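Local coordinates for protein gamma-glutamyltranspeptidase (PDB 5HFT) that catalyses the conversion of oxamate to oxalate in the degradation of uric acid, at residues S55-M60 with G81-V86; G260-Q265 with A275-G280. All coordinates share one frame; numbering follows the deposited sequence.

Contact 1 (S55-M60 with G81-V86); sequences SAIEAM and GFWLIV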
loop_
_atom_site.group_PDB
_atom_site.type_symbol
_atom_site.label_atom_id
_atom_site.label_comp_id
_atom_site.label_asym_id
_atom_site.label_seq_id
_atom_site.Cartn_x
_atom_site.Cartn_y
_atom_site.Cartn_z
ATOM N N SER A 55 11.734 -15.990 -1.301
ATOM C CA SER A 55 12.078 -14.800 -2.063
ATOM C C SER A 55 11.474 -13.555 -1.416
ATOM O O SER A 55 10.597 -13.633 -0.556
ATOM C CB SER A 55 11.587 -14.932 -3.508
ATOM O OG SER A 55 10.197 -14.672 -3.619
ATOM N N ALA A 56 11.951 -12.383 -1.845
ATOM C CA ALA A 56 11.382 -11.142 -1.334
ATOM C C ALA A 56 9.881 -11.047 -1.588
ATOM O O ALA A 56 9.167 -10.390 -0.819
ATOM C CB ALA A 56 12.085 -9.937 -1.946
ATOM N N ILE A 57 9.382 -11.642 -2.678
ATOM C CA ILE A 57 7.956 -11.517 -2.977
ATOM C C ILE A 57 7.132 -12.374 -2.022
ATOM O O ILE A 57 6.201 -11.887 -1.369
ATOM C CB ILE A 57 7.679 -11.875 -4.447
ATOM C CG1 ILE A 57 8.116 -10.730 -5.355
ATOM C CG2 ILE A 57 6.202 -12.123 -4.648
ATOM C CD1 ILE A 57 8.423 -11.149 -6.758
ATOM N N GLU A 58 7.496 -13.649 -1.883
ATOM C CA GLU A 58 6.795 -14.509 -0.938
ATOM C C GLU A 58 6.886 -13.927 0.470
ATOM O O GLU A 58 5.927 -13.994 1.249
ATOM C CB GLU A 58 7.370 -15.926 -1.007
ATOM C CG GLU A 58 7.406 -16.541 -2.430
ATOM C CD GLU A 58 8.224 -17.837 -2.527
ATOM O OE1 GLU A 58 9.449 -17.804 -2.249
ATOM O OE2 GLU A 58 7.645 -18.893 -2.866
ATOM N N ALA A 59 8.029 -13.330 0.810
ATOM C CA ALA A 59 8.139 -12.648 2.094
ATOM C C ALA A 59 7.176 -11.480 2.157
ATOM O O ALA A 59 6.607 -11.200 3.217
ATOM C CB ALA A 59 9.579 -12.180 2.338
ATOM N N MET A 60 6.984 -10.778 1.033
ATOM C CA MET A 60 6.016 -9.681 1.009
ATOM C C MET A 60 4.596 -10.200 1.146
ATOM O O MET A 60 3.762 -9.580 1.814
ATOM C CB MET A 60 6.116 -8.879 -0.281
ATOM C CG MET A 60 5.119 -7.751 -0.324
ATOM S SD MET A 60 5.578 -6.524 0.902
ATOM C CE MET A 60 6.983 -5.753 0.095
ATOM N N GLY A 81 -4.437 -3.676 -3.654
ATOM C CA GLY A 81 -3.007 -3.761 -3.447
ATOM C C GLY A 81 -2.233 -3.357 -4.683
ATOM O O GLY A 81 -2.724 -3.435 -5.814
ATOM N N PHE A 82 -1.002 -2.906 -4.449
ATOM C CA PHE A 82 -0.180 -2.344 -5.510
ATOM C C PHE A 82 1.270 -2.752 -5.323
ATOM O O PHE A 82 1.845 -2.542 -4.256
ATOM C CB PHE A 82 -0.300 -0.815 -5.541
ATOM C CG PHE A 82 -1.737 -0.307 -5.619
ATOM C CD1 PHE A 82 -2.528 -0.198 -4.470
ATOM C CD2 PHE A 82 -2.284 0.073 -6.834
ATOM C CE1 PHE A 82 -3.831 0.276 -4.545
ATOM C CE2 PHE A 82 -3.595 0.555 -6.915
ATOM C CZ PHE A 82 -4.366 0.654 -5.772
ATOM N N TRP A 83 1.861 -3.323 -6.359
ATOM C CA TRP A 83 3.242 -3.771 -6.322
ATOM C C TRP A 83 4.068 -3.008 -7.344
ATOM O O TRP A 83 3.620 -2.760 -8.459
ATOM C CB TRP A 83 3.362 -5.240 -6.643
ATOM C CG TRP A 83 2.590 -6.127 -5.777
ATOM C CD1 TRP A 83 1.224 -6.190 -5.650
ATOM C CD2 TRP A 83 3.123 -7.139 -4.921
ATOM N NE1 TRP A 83 0.886 -7.174 -4.754
ATOM C CE2 TRP A 83 2.034 -7.766 -4.288
ATOM C CE3 TRP A 83 4.420 -7.569 -4.625
ATOM C CZ2 TRP A 83 2.202 -8.812 -3.395
ATOM C CZ3 TRP A 83 4.581 -8.593 -3.739
ATOM C CH2 TRP A 83 3.479 -9.209 -3.130
ATOM N N LEU A 84 5.278 -2.652 -6.949
ATOM C CA LEU A 84 6.362 -2.323 -7.859
ATOM C C LEU A 84 7.482 -3.283 -7.498
ATOM O O LEU A 84 7.854 -3.386 -6.325
ATOM C CB LEU A 84 6.800 -0.872 -7.702
ATOM C CG LEU A 84 7.618 -0.260 -8.821
ATOM C CD1 LEU A 84 6.870 -0.418 -10.101
ATOM C CD2 LEU A 84 7.824 1.206 -8.523
ATOM N N ILE A 85 7.941 -4.053 -8.475
ATOM C CA ILE A 85 8.949 -5.082 -8.261
ATOM C C ILE A 85 10.154 -4.769 -9.133
ATOM O O ILE A 85 10.003 -4.511 -10.331
ATOM C CB ILE A 85 8.403 -6.481 -8.569
ATOM C CG1 ILE A 85 7.211 -6.777 -7.665
ATOM C CG2 ILE A 85 9.495 -7.511 -8.443
ATOM C CD1 ILE A 85 6.559 -8.111 -7.929
ATOM N N VAL A 86 11.334 -4.737 -8.520
ATOM C CA VAL A 86 12.572 -4.488 -9.259
ATOM C C VAL A 86 13.435 -5.744 -9.238
ATOM O O VAL A 86 14.055 -6.054 -8.204
ATOM C CB VAL A 86 13.329 -3.295 -8.671
ATOM C CG1 VAL A 86 14.405 -2.858 -9.623
ATOM C CG2 VAL A 86 12.362 -2.169 -8.405
#
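The benzo end of the Trp83 indole is wedged between Ile57 and Met60, two residues on one flank of the helix beginning at Ala56, which approach the ring plane obliquely from opposite sides. CG of Met60 lies 3.6 Å from Trp83 CZ3, the two side chains sliding past each other in opposite directions. With its CG anti to the backbone N (chi1 180°), Met60 runs out towards the strand before bending at chi2 and chi3. Ile57 gives CG2 to the other side, 4.0 Å from Trp83 CZ3, and sends its longer branch on to Ile85, where CD1 of Ile57 meets CD1 of Ile85 at 3.8 Å. These two isoleucines cross at about a right angle. Helix and strand run nearly antiparallel (159°), their axes 11.2 Å apart, and Ala137 of helix 130-144 also touches Ile57 and Trp83. The polar atoms gather away from the strand: Ser55 and Glu58 form a capping box, Ser55 N giving a straight bond to the anti lone pair of Glu58 OE1 (3.1 Å, 176°). Such helix-on-sheet packing is consistent with the family's αββα sandwich. The interface itself is wholly apolar and buried, which implies that it is probably held by shape and exclusion of water.

Contact 2 (G260-Q265 with A275-G280); sequences GPLTLQ and APPTQG
Leu262 reaches from the start of its strand to the turn that leads into helix 277-287, and nearly all of the contact lies along its side chain. The bond to CB points towards 275-280, and Leu262 CB is 4.1 Å from Ala275 O. One bond further on, Leu262 CG draws closer, at 3.8 Å from the same Ala275 O. There the chain forks, and chi2 of 62° puts CD2 anti to CA, prolonging the line of the side chain, while CD1 turns off beside it. Leu262 CD1 lies against the Ala275 carbonyl and the backbone of Pro276, with Pro277 N at 3.9 Å and the ring carbon Pro277 CG at 4.1 Å. Leu262 CD2 ends 3.7 Å from Gly280 C, and Leu262 CD2 also has Ala275 O at 3.8 Å. The leucine fork thus spreads over the backbone of the Ala275-Gly280 turn, touching main-chain atoms more than side chains. That backbone is bonded within itself, since Pro276 O accepts from both Gln279 N (3.0 Å) and Gly280 N (3.2 Å). Leu284, a turn further along the helix, and Gln333 in a loop also touch Leu262. Strand 262-266 pairs antiparallel with 269-273, and the chain passes from there through Ala275 and the two prolines into the helix. The arrangement is that of a β-hairpin followed by an α-helix, with the first strand of the hairpin packed on the N-terminal end of the helical segment that follows.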
loop_
_atom_site.group_PDB
_atom_site.type_symbol
_atom_site.label_atom_id
_atom_site.label_comp_id
_atom_site.label_asym_id
_atom_site.label_seq_id
_atom_site.Cartn_x
_atom_site.Cartn_y
_atom_site.Cartn_z
ATOM N N GLY A 260 2.399 -0.564 -17.079
ATOM C CA GLY A 260 3.773 -0.152 -17.078
ATOM C C GLY A 260 3.991 0.939 -16.053
ATOM O O GLY A 260 3.136 1.807 -15.851
ATOM N N PRO A 261 5.106 0.873 -15.329
ATOM C CA PRO A 261 5.412 1.929 -14.370
ATOM C C PRO A 261 5.677 3.219 -15.106
ATOM O O PRO A 261 6.257 3.203 -16.191
ATOM C CB PRO A 261 6.686 1.421 -13.695
ATOM C CG PRO A 261 7.295 0.533 -14.710
ATOM C CD PRO A 261 6.185 -0.121 -15.427
ATOM N N LEU A 262 5.228 4.338 -14.534
ATOM C CA LEU A 262 5.695 5.647 -14.992
ATOM C C LEU A 262 7.164 5.803 -14.618
ATOM O O LEU A 262 7.518 5.713 -13.440
ATOM C CB LEU A 262 4.862 6.782 -14.395
ATOM C CG LEU A 262 3.979 7.657 -15.312
ATOM C CD1 LEU A 262 2.862 6.930 -16.072
ATOM C CD2 LEU A 262 3.399 8.794 -14.502
ATOM N N THR A 263 8.021 6.010 -15.617
ATOM C CA THR A 263 9.471 5.959 -15.462
ATOM C C THR A 263 10.077 7.360 -15.562
ATOM O O THR A 263 9.783 8.090 -16.513
ATOM C CB THR A 263 10.065 5.024 -16.521
ATOM O OG1 THR A 263 11.441 5.352 -16.753
ATOM N N LEU A 264 10.926 7.735 -14.593
ATOM C CA LEU A 264 11.633 9.021 -14.613
ATOM C C LEU A 264 13.142 8.800 -14.744
ATOM O O LEU A 264 13.754 8.188 -13.866
ATOM C CB LEU A 264 11.367 9.855 -13.353
ATOM C CG LEU A 264 12.369 11.029 -13.255
ATOM C CD1 LEU A 264 12.042 12.079 -14.319
ATOM C CD2 LEU A 264 12.497 11.697 -11.893
ATOM N N GLN A 265 13.736 9.318 -15.831
ATOM C CA GLN A 265 15.185 9.328 -16.028
ATOM C C GLN A 265 15.772 10.595 -15.429
ATOM O O GLN A 265 15.347 11.700 -15.779
ATOM C CB GLN A 265 15.548 9.293 -17.512
ATOM C CG GLN A 265 14.953 8.150 -18.292
ATOM C CD GLN A 265 15.612 6.834 -17.981
ATOM O OE1 GLN A 265 16.648 6.780 -17.306
ATOM N NE2 GLN A 265 15.020 5.754 -18.474
ATOM N N ALA A 275 1.477 4.798 -11.327
ATOM C CA ALA A 275 0.424 5.795 -11.451
ATOM C C ALA A 275 0.061 6.012 -12.924
ATOM O O ALA A 275 0.931 5.946 -13.806
ATOM C CB ALA A 275 0.851 7.111 -10.791
ATOM N N PRO A 276 -1.223 6.240 -13.225
ATOM C CA PRO A 276 -1.602 6.556 -14.605
ATOM C C PRO A 276 -1.110 7.936 -14.993
ATOM O O PRO A 276 -0.926 8.811 -14.129
ATOM C CB PRO A 276 -3.142 6.507 -14.564
ATOM C CG PRO A 276 -3.463 5.641 -13.393
ATOM C CD PRO A 276 -2.383 5.923 -12.378
ATOM N N PRO A 277 -0.853 8.168 -16.286
ATOM C CA PRO A 277 -0.221 9.432 -16.721
ATOM C C PRO A 277 -0.907 10.704 -16.245
ATOM O O PRO A 277 -0.248 11.745 -16.155
ATOM C CB PRO A 277 -0.275 9.324 -18.247
ATOM C CG PRO A 277 -0.238 7.856 -18.512
ATOM C CD PRO A 277 -1.014 7.215 -17.397
ATOM N N THR A 278 -2.208 10.670 -15.951
ATOM C CA THR A 278 -2.882 11.880 -15.479
ATOM C C THR A 278 -2.464 12.247 -14.051
ATOM O O THR A 278 -2.195 13.424 -13.761
ATOM C CB THR A 278 -4.398 11.698 -15.566
ATOM N N GLN A 279 -2.363 11.250 -13.157
ATOM C CA GLN A 279 -2.139 11.486 -11.729
ATOM C C GLN A 279 -0.667 11.581 -11.349
ATOM O O GLN A 279 -0.331 12.243 -10.358
ATOM C CB GLN A 279 -2.793 10.375 -10.891
ATOM N N GLY A 280 0.221 10.946 -12.110
ATOM C CA GLY A 280 1.597 10.820 -11.678
ATOM C C GLY A 280 2.574 11.691 -12.433
ATOM O O GLY A 280 3.739 11.803 -12.037
#

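Contact 1 is the core contact: its touching residues are all buried and its centre lies about 11 Å from the centre of the chain; the centre of contact 2 lies about 18 Å out, and that contact is only partly buried. Both set a strand against the N-terminal part of a helix, but the elements differ. Contact 1 fits an aromatic ring among apolar side chains beneath a sheet that another chain extends, whereas contact 2 lays one leucine mainly on backbone atoms beside the β-hairpin 262-273. Their centres are about 19 Å apart, yet they touch: CD1 of Leu84 meets CB of Pro261 at 4.0 Å. Strand 80-86 therefore serves helix 56-70 through Trp83 and Ile85, and the approach to strand 262-266 through Leu84.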